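Local coordinates for protein glutathione S-transferase (Pseudomonas fluorescens, PDB 3M3M) that binds glutathione and probably catalyses its conjugation to electrophilic substrates, as glutathione S-transferases do, at residues 95-100 and 157-162; 149-154 and 188-193. All blocks are in the same frame, centred on the assembly; numbering follows the deposited sequence.

Both contacts lie in the all-helical C-terminal domain of the transferase, on the same side of the chain's centre, their centres about 11 Å apart. Contact 1 sets the start of helix 159-168 against the long helix 87-117; contact 2 ties the loop 149-154 to helix 182-192. Asp161 of contact 1 joins them, its OD1 accepting from Leu152 N of contact 2 at 2.8 Å, while the rings of Tyr157 and Tyr151 meet with their planes about 25° apart. Contact 1 is the one nearer the ligand: the side chain of Gln97 is about 9 Å from the bound glutathione and about 7 Å from the sodium ion. Contact 2 lies away from both.

Contact 1 of 2, residues 95-100 and 157-162; sequences QWQFFE and YSIADI
The indole of Trp96, whose CB rests on CB of Ala160 at 3.5 Å, carries NE2 of Gln95 over one face, offset toward the rim, and has CE2 of Phe99 in plane at its edge. Its CZ3 in turn lies 3.8 Å above the face of the Phe99 ring, again near the rim. The ring reaches Val141 and Gln145 of helix 125-146, and the junction with Ala160 is made at the root of the side chain. One residue on, Gln97 comes within 5.5 Å of Ala160, measured CA to CA. With its CG anti to the carbonyl carbon (chi1 -65°) and the chain extended beyond, its amide crosses to Ile159. There NE2 makes a weak, bent hydrogen bond to Ile159 O (3.4 Å, 131° at the hydrogen) and lies 3.6 Å from Ile159 CG1. The start of helix 159-168 is itself closed by a capping box: Ser158 OG accepts from Ala160 N at 3.1 Å, and Ser158 N donates to Asp161 OD2 at 2.9 Å, on the anti lone pair. Such a box at the start of this helix is a recurrent feature of the glutathione transferase fold. The other end of the Gln97 amide is taken by helix 69-77, where Asn74 ND2 donates to OE1; a leucine in place of Gln97 would probably leave Asn74 ND2 without that acceptor and Ile159 O without its weak donor. Farther along helix 87-117, Glu100 pairs with Lys17 and accepts from Asn70, a residue of the sodium site.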
loop_
_atom_site.group_PDB
_atom_site.type_symbol
_atom_site.label_atom_id
_atom_site.label_comp_id
_atom_site.label_asym_id
_atom_site.label_seq_id
_atom_site.Cartn_x
_atom_site.Cartn_y
_atom_site.Cartn_z
ATOM N N GLN A 95 -2.766 7.789 -11.598
ATOM C CA GLN A 95 -3.024 9.035 -10.853
ATOM C C GLN A 95 -3.238 8.687 -9.380
ATOM O O GLN A 95 -2.665 9.321 -8.534
ATOM C CB GLN A 95 -4.298 9.674 -11.468
ATOM C CG GLN A 95 -4.850 10.809 -10.694
ATOM C CD GLN A 95 -6.224 11.142 -11.257
ATOM O OE1 GLN A 95 -6.360 11.824 -12.283
ATOM N NE2 GLN A 95 -7.277 10.611 -10.582
ATOM N N TRP A 96 -4.142 7.742 -9.083
ATOM C CA TRP A 96 -4.384 7.409 -7.707
ATOM C C TRP A 96 -3.102 6.831 -7.021
ATOM O O TRP A 96 -2.921 7.046 -5.837
ATOM C CB TRP A 96 -5.580 6.404 -7.604
ATOM C CG TRP A 96 -6.850 7.103 -7.835
ATOM C CD1 TRP A 96 -7.582 7.047 -8.995
ATOM C CD2 TRP A 96 -7.446 8.103 -7.012
ATOM N NE1 TRP A 96 -8.650 7.928 -8.948
ATOM C CE2 TRP A 96 -8.623 8.558 -7.715
ATOM C CE3 TRP A 96 -7.167 8.604 -5.709
ATOM C CZ2 TRP A 96 -9.468 9.540 -7.197
ATOM C CZ3 TRP A 96 -8.036 9.612 -5.201
ATOM C CH2 TRP A 96 -9.182 10.035 -5.951
ATOM N N GLN A 97 -2.310 6.079 -7.757
ATOM C CA GLN A 97 -1.052 5.577 -7.164
ATOM C C GLN A 97 -0.017 6.701 -6.860
ATOM O O GLN A 97 0.622 6.596 -5.807
ATOM C CB GLN A 97 -0.430 4.518 -8.036
ATOM C CG GLN A 97 -1.323 3.192 -8.161
ATOM C CD GLN A 97 -0.561 2.143 -8.863
ATOM O OE1 GLN A 97 -0.015 2.397 -9.947
ATOM N NE2 GLN A 97 -0.480 0.952 -8.247
ATOM N N PHE A 98 0.204 7.684 -7.744
ATOM C CA PHE A 98 1.134 8.760 -7.403
ATOM C C PHE A 98 0.526 9.563 -6.271
ATOM O O PHE A 98 1.252 10.021 -5.386
ATOM C CB PHE A 98 1.396 9.574 -8.687
ATOM C CG PHE A 98 2.275 8.837 -9.643
ATOM C CD1 PHE A 98 3.585 8.573 -9.263
ATOM C CD2 PHE A 98 1.819 8.422 -10.908
ATOM C CE1 PHE A 98 4.451 7.867 -10.130
ATOM C CE2 PHE A 98 2.623 7.733 -11.777
ATOM C CZ PHE A 98 3.965 7.441 -11.379
ATOM N N PHE A 99 -0.799 9.820 -6.330
ATOM C CA PHE A 99 -1.461 10.502 -5.220
ATOM C C PHE A 99 -1.229 9.757 -3.913
ATOM O O PHE A 99 -0.953 10.350 -2.869
ATOM C CB PHE A 99 -2.995 10.543 -5.506
ATOM C CG PHE A 99 -3.891 10.789 -4.271
ATOM C CD1 PHE A 99 -4.255 12.078 -3.853
ATOM C CD2 PHE A 99 -4.431 9.635 -3.561
ATOM C CE1 PHE A 99 -5.114 12.260 -2.679
ATOM C CE2 PHE A 99 -5.311 9.834 -2.482
ATOM C CZ PHE A 99 -5.642 11.087 -2.050
ATOM N N GLU A 100 -1.267 8.421 -3.990
ATOM C CA GLU A 100 -1.040 7.654 -2.722
ATOM C C GLU A 100 0.401 7.845 -2.148
ATOM O O GLU A 100 0.567 8.084 -0.881
ATOM C CB GLU A 100 -1.275 6.148 -2.954
ATOM C CG GLU A 100 -1.042 5.311 -1.675
ATOM C CD GLU A 100 0.350 4.627 -1.621
ATOM O OE1 GLU A 100 0.994 4.452 -2.662
ATOM O OE2 GLU A 100 0.728 4.146 -0.550
ATOM N N TYR A 157 -12.293 -3.000 -9.622
ATOM C CA TYR A 157 -11.191 -3.076 -8.646
ATOM C C TYR A 157 -9.901 -3.128 -9.384
ATOM O O TYR A 157 -9.729 -3.914 -10.363
ATOM C CB TYR A 157 -11.450 -4.394 -7.851
ATOM C CG TYR A 157 -10.506 -4.706 -6.731
ATOM C CD1 TYR A 157 -9.900 -3.693 -5.952
ATOM C CD2 TYR A 157 -10.317 -6.044 -6.347
ATOM C CE1 TYR A 157 -9.037 -4.058 -4.879
ATOM C CE2 TYR A 157 -9.470 -6.420 -5.284
ATOM C CZ TYR A 157 -8.871 -5.392 -4.546
ATOM O OH TYR A 157 -8.059 -5.741 -3.524
ATOM N N SER A 158 -8.926 -2.258 -8.949
ATOM C CA SER A 158 -7.639 -2.163 -9.694
ATOM C C SER A 158 -6.512 -1.977 -8.680
ATOM O O SER A 158 -6.742 -1.848 -7.453
ATOM C CB SER A 158 -7.663 -0.898 -10.587
ATOM O OG SER A 158 -7.607 0.294 -9.801
ATOM N N ILE A 159 -5.282 -1.862 -9.209
ATOM C CA ILE A 159 -4.143 -1.663 -8.310
ATOM C C ILE A 159 -4.157 -0.272 -7.702
ATOM O O ILE A 159 -3.399 -0.035 -6.800
ATOM C CB ILE A 159 -2.766 -1.883 -9.073
ATOM C CG1 ILE A 159 -2.641 -1.006 -10.350
ATOM C CG2 ILE A 159 -2.720 -3.408 -9.484
ATOM C CD1 ILE A 159 -1.243 -1.282 -11.082
ATOM N N ALA A 160 -5.009 0.641 -8.191
ATOM C CA ALA A 160 -5.155 1.915 -7.397
ATOM C C ALA A 160 -5.838 1.624 -6.068
ATOM O O ALA A 160 -5.448 2.183 -5.049
ATOM C CB ALA A 160 -6.027 2.945 -8.155
ATOM N N ASP A 161 -6.878 0.796 -6.070
ATOM C CA ASP A 161 -7.544 0.448 -4.776
ATOM C C ASP A 161 -6.576 -0.305 -3.891
ATOM O O ASP A 161 -6.557 -0.077 -2.708
ATOM C CB ASP A 161 -8.764 -0.455 -5.112
ATOM C CG ASP A 161 -9.761 0.257 -6.062
ATOM O OD1 ASP A 161 -10.383 1.266 -5.687
ATOM O OD2 ASP A 161 -9.878 -0.204 -7.199
ATOM N N ILE A 162 -5.863 -1.290 -4.454
ATOM C CA ILE A 162 -4.904 -2.087 -3.670
ATOM C C ILE A 162 -3.864 -1.097 -3.030
ATOM O O ILE A 162 -3.578 -1.157 -1.786
ATOM C CB ILE A 162 -4.206 -3.087 -4.503
ATOM C CG1 ILE A 162 -5.231 -4.194 -4.971
ATOM C CG2 ILE A 162 -3.029 -3.731 -3.679
ATOM C CD1 ILE A 162 -4.691 -5.069 -6.083
#

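Contact 2 of 2, residues 149-154 and 188-193; sequences TPYLVG and MQRVQS
Just ahead of Pro150, the residue that Arg190 grips from across the contact, Thr149 OG1 reaches forward to donate to Tyr151 O at 2.6 Å, bracing the loop. The carbonyl oxygen of Pro150 takes two hydrogen bonds from one guanidinium, side-on, from Arg190 NE at 3.1 Å and from Arg190 NH2 at 2.9 Å; the second lies in the carbonyl plane, on a lone pair, and the first is tilted from it. A bend in the arginine chain at CG-CD (chi3 -89°) also sets one guanidinium face against the proline, with Pro150 CB 3.5 Å above the plane. Tyr151 follows, its ring almost perpendicular to the guanidinium (84°). Its OH lies 3.7 Å from Arg190 CB and is bridged by a water to Arg190 O, while Val191 CG2 meets the ring edge at CE1. Leu152 and Val153 pack on Trp96 of helix 87-117, and Leu152 also touches Leu164 of helix 159-168. Gly154 O accepts from Tyr151 N, drawing the two ends of the loop together. The loop between helices 125-146 and 159-168 is thus wedged between helix 87-117 and helix 182-192.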
loop_
_atom_site.group_PDB
_atom_site.type_symbol
_atom_site.label_atom_id
_atom_site.label_comp_id
_atom_site.label_asym_id
_atom_site.label_seq_id
_atom_site.Cartn_x
_atom_site.Cartn_y
_atom_site.Cartn_z
ATOM N N THR A 149 -18.373 6.530 -7.234
ATOM C CA THR A 149 -18.064 5.275 -7.957
ATOM C C THR A 149 -17.661 4.261 -6.862
ATOM O O THR A 149 -17.223 4.608 -5.788
ATOM C CB THR A 149 -16.886 5.380 -8.992
ATOM O OG1 THR A 149 -15.703 5.875 -8.313
ATOM C CG2 THR A 149 -17.208 6.296 -10.212
ATOM N N PRO A 150 -17.772 2.993 -7.158
ATOM C CA PRO A 150 -17.567 2.047 -6.069
ATOM C C PRO A 150 -16.063 1.674 -5.886
ATOM O O PRO A 150 -15.682 1.164 -4.813
ATOM C CB PRO A 150 -18.278 0.773 -6.597
ATOM C CG PRO A 150 -18.314 0.943 -8.020
ATOM C CD PRO A 150 -18.458 2.381 -8.313
ATOM N N TYR A 151 -15.277 1.923 -6.911
ATOM C CA TYR A 151 -13.788 1.759 -6.765
ATOM C C TYR A 151 -13.206 3.087 -7.223
ATOM O O TYR A 151 -13.960 3.999 -7.661
ATOM C CB TYR A 151 -13.253 0.625 -7.640
ATOM C CG TYR A 151 -13.722 -0.713 -7.110
ATOM C CD1 TYR A 151 -13.139 -1.294 -5.970
ATOM C CD2 TYR A 151 -14.752 -1.382 -7.731
ATOM C CE1 TYR A 151 -13.604 -2.553 -5.477
ATOM C CE2 TYR A 151 -15.238 -2.613 -7.222
ATOM C CZ TYR A 151 -14.633 -3.189 -6.125
ATOM O OH TYR A 151 -15.075 -4.451 -5.700
ATOM N N LEU A 152 -11.895 3.258 -7.037
ATOM C CA LEU A 152 -11.359 4.607 -7.351
ATOM C C LEU A 152 -11.439 4.906 -8.816
ATOM O O LEU A 152 -11.601 6.103 -9.179
ATOM C CB LEU A 152 -9.876 4.735 -6.826
ATOM C CG LEU A 152 -9.924 4.772 -5.295
ATOM C CD1 LEU A 152 -8.476 4.520 -4.842
ATOM C CD2 LEU A 152 -10.424 6.107 -4.745
ATOM N N VAL A 153 -11.314 3.862 -9.664
ATOM C CA VAL A 153 -11.371 4.047 -11.099
ATOM C C VAL A 153 -12.604 3.272 -11.594
ATOM O O VAL A 153 -12.528 2.053 -11.831
ATOM C CB VAL A 153 -10.080 3.620 -11.835
ATOM C CG1 VAL A 153 -10.174 3.847 -13.374
ATOM C CG2 VAL A 153 -8.780 4.426 -11.283
ATOM N N GLY A 154 -13.748 3.982 -11.628
ATOM C CA GLY A 154 -14.979 3.370 -12.118
ATOM C C GLY A 154 -15.462 2.152 -11.369
ATOM O O GLY A 154 -15.542 2.156 -10.130
HETATM N N MSE A 188 -13.835 -0.266 1.571
HETATM C CA MSE A 188 -12.973 -1.248 2.237
HETATM C C MSE A 188 -13.781 -2.579 2.240
HETATM O O MSE A 188 -13.218 -3.639 2.059
HETATM C CB MSE A 188 -12.728 -0.874 3.673
HETATM C CG MSE A 188 -11.656 0.179 3.694
HETATM SE SE MSE A 188 -11.347 1.035 5.425
HETATM C CE MSE A 188 -11.278 -0.522 6.735
ATOM N N GLN A 189 -15.055 -2.502 2.634
ATOM C CA GLN A 189 -15.917 -3.721 2.493
ATOM C C GLN A 189 -15.936 -4.435 1.149
ATOM O O GLN A 189 -15.817 -5.671 1.113
ATOM C CB GLN A 189 -17.348 -3.393 2.977
ATOM C CG GLN A 189 -17.502 -3.839 4.331
ATOM C CD GLN A 189 -17.802 -5.289 4.210
ATOM O OE1 GLN A 189 -18.388 -5.700 3.175
ATOM N NE2 GLN A 189 -17.380 -6.093 5.176
ATOM N N ARG A 190 -16.010 -3.699 0.034
ATOM C CA ARG A 190 -15.946 -4.235 -1.290
ATOM C C ARG A 190 -14.590 -4.892 -1.598
ATOM O O ARG A 190 -14.537 -5.951 -2.164
ATOM C CB ARG A 190 -16.206 -3.161 -2.387
ATOM C CG ARG A 190 -17.603 -2.664 -2.273
ATOM C CD ARG A 190 -18.084 -2.061 -3.596
ATOM N NE ARG A 190 -17.679 -0.745 -3.426
ATOM C CZ ARG A 190 -18.301 0.238 -2.777
ATOM N NH1 ARG A 190 -19.539 0.215 -2.264
ATOM N NH2 ARG A 190 -17.620 1.318 -2.685
ATOM N N VAL A 191 -13.503 -4.223 -1.225
ATOM C CA VAL A 191 -12.180 -4.791 -1.418
ATOM C C VAL A 191 -12.081 -6.112 -0.703
ATOM O O VAL A 191 -11.694 -7.121 -1.279
ATOM C CB VAL A 191 -11.097 -3.773 -0.908
ATOM C CG1 VAL A 191 -9.682 -4.474 -0.857
ATOM C CG2 VAL A 191 -11.144 -2.516 -1.915
ATOM N N GLN A 192 -12.438 -6.083 0.552
ATOM C CA GLN A 192 -12.347 -7.249 1.442
ATOM C C GLN A 192 -13.276 -8.406 1.026
ATOM O O GLN A 192 -13.036 -9.546 1.456
ATOM C CB GLN A 192 -12.814 -6.820 2.843
ATOM C CG GLN A 192 -11.784 -6.174 3.603
ATOM C CD GLN A 192 -12.401 -5.368 4.715
ATOM O OE1 GLN A 192 -13.546 -5.690 5.109
ATOM N NE2 GLN A 192 -11.672 -4.315 5.248
ATOM N N SER A 193 -14.258 -8.127 0.184
ATOM C CA SER A 193 -15.170 -9.133 -0.283
ATOM C C SER A 193 -14.661 -9.899 -1.484
ATOM O O SER A 193 -15.302 -10.880 -1.928
ATOM C CB SER A 193 -16.546 -8.499 -0.594
ATOM O OG SER A 193 -16.548 -7.867 -1.874
HETATM O O HOH W 1 -13.379 -6.420 -4.889
#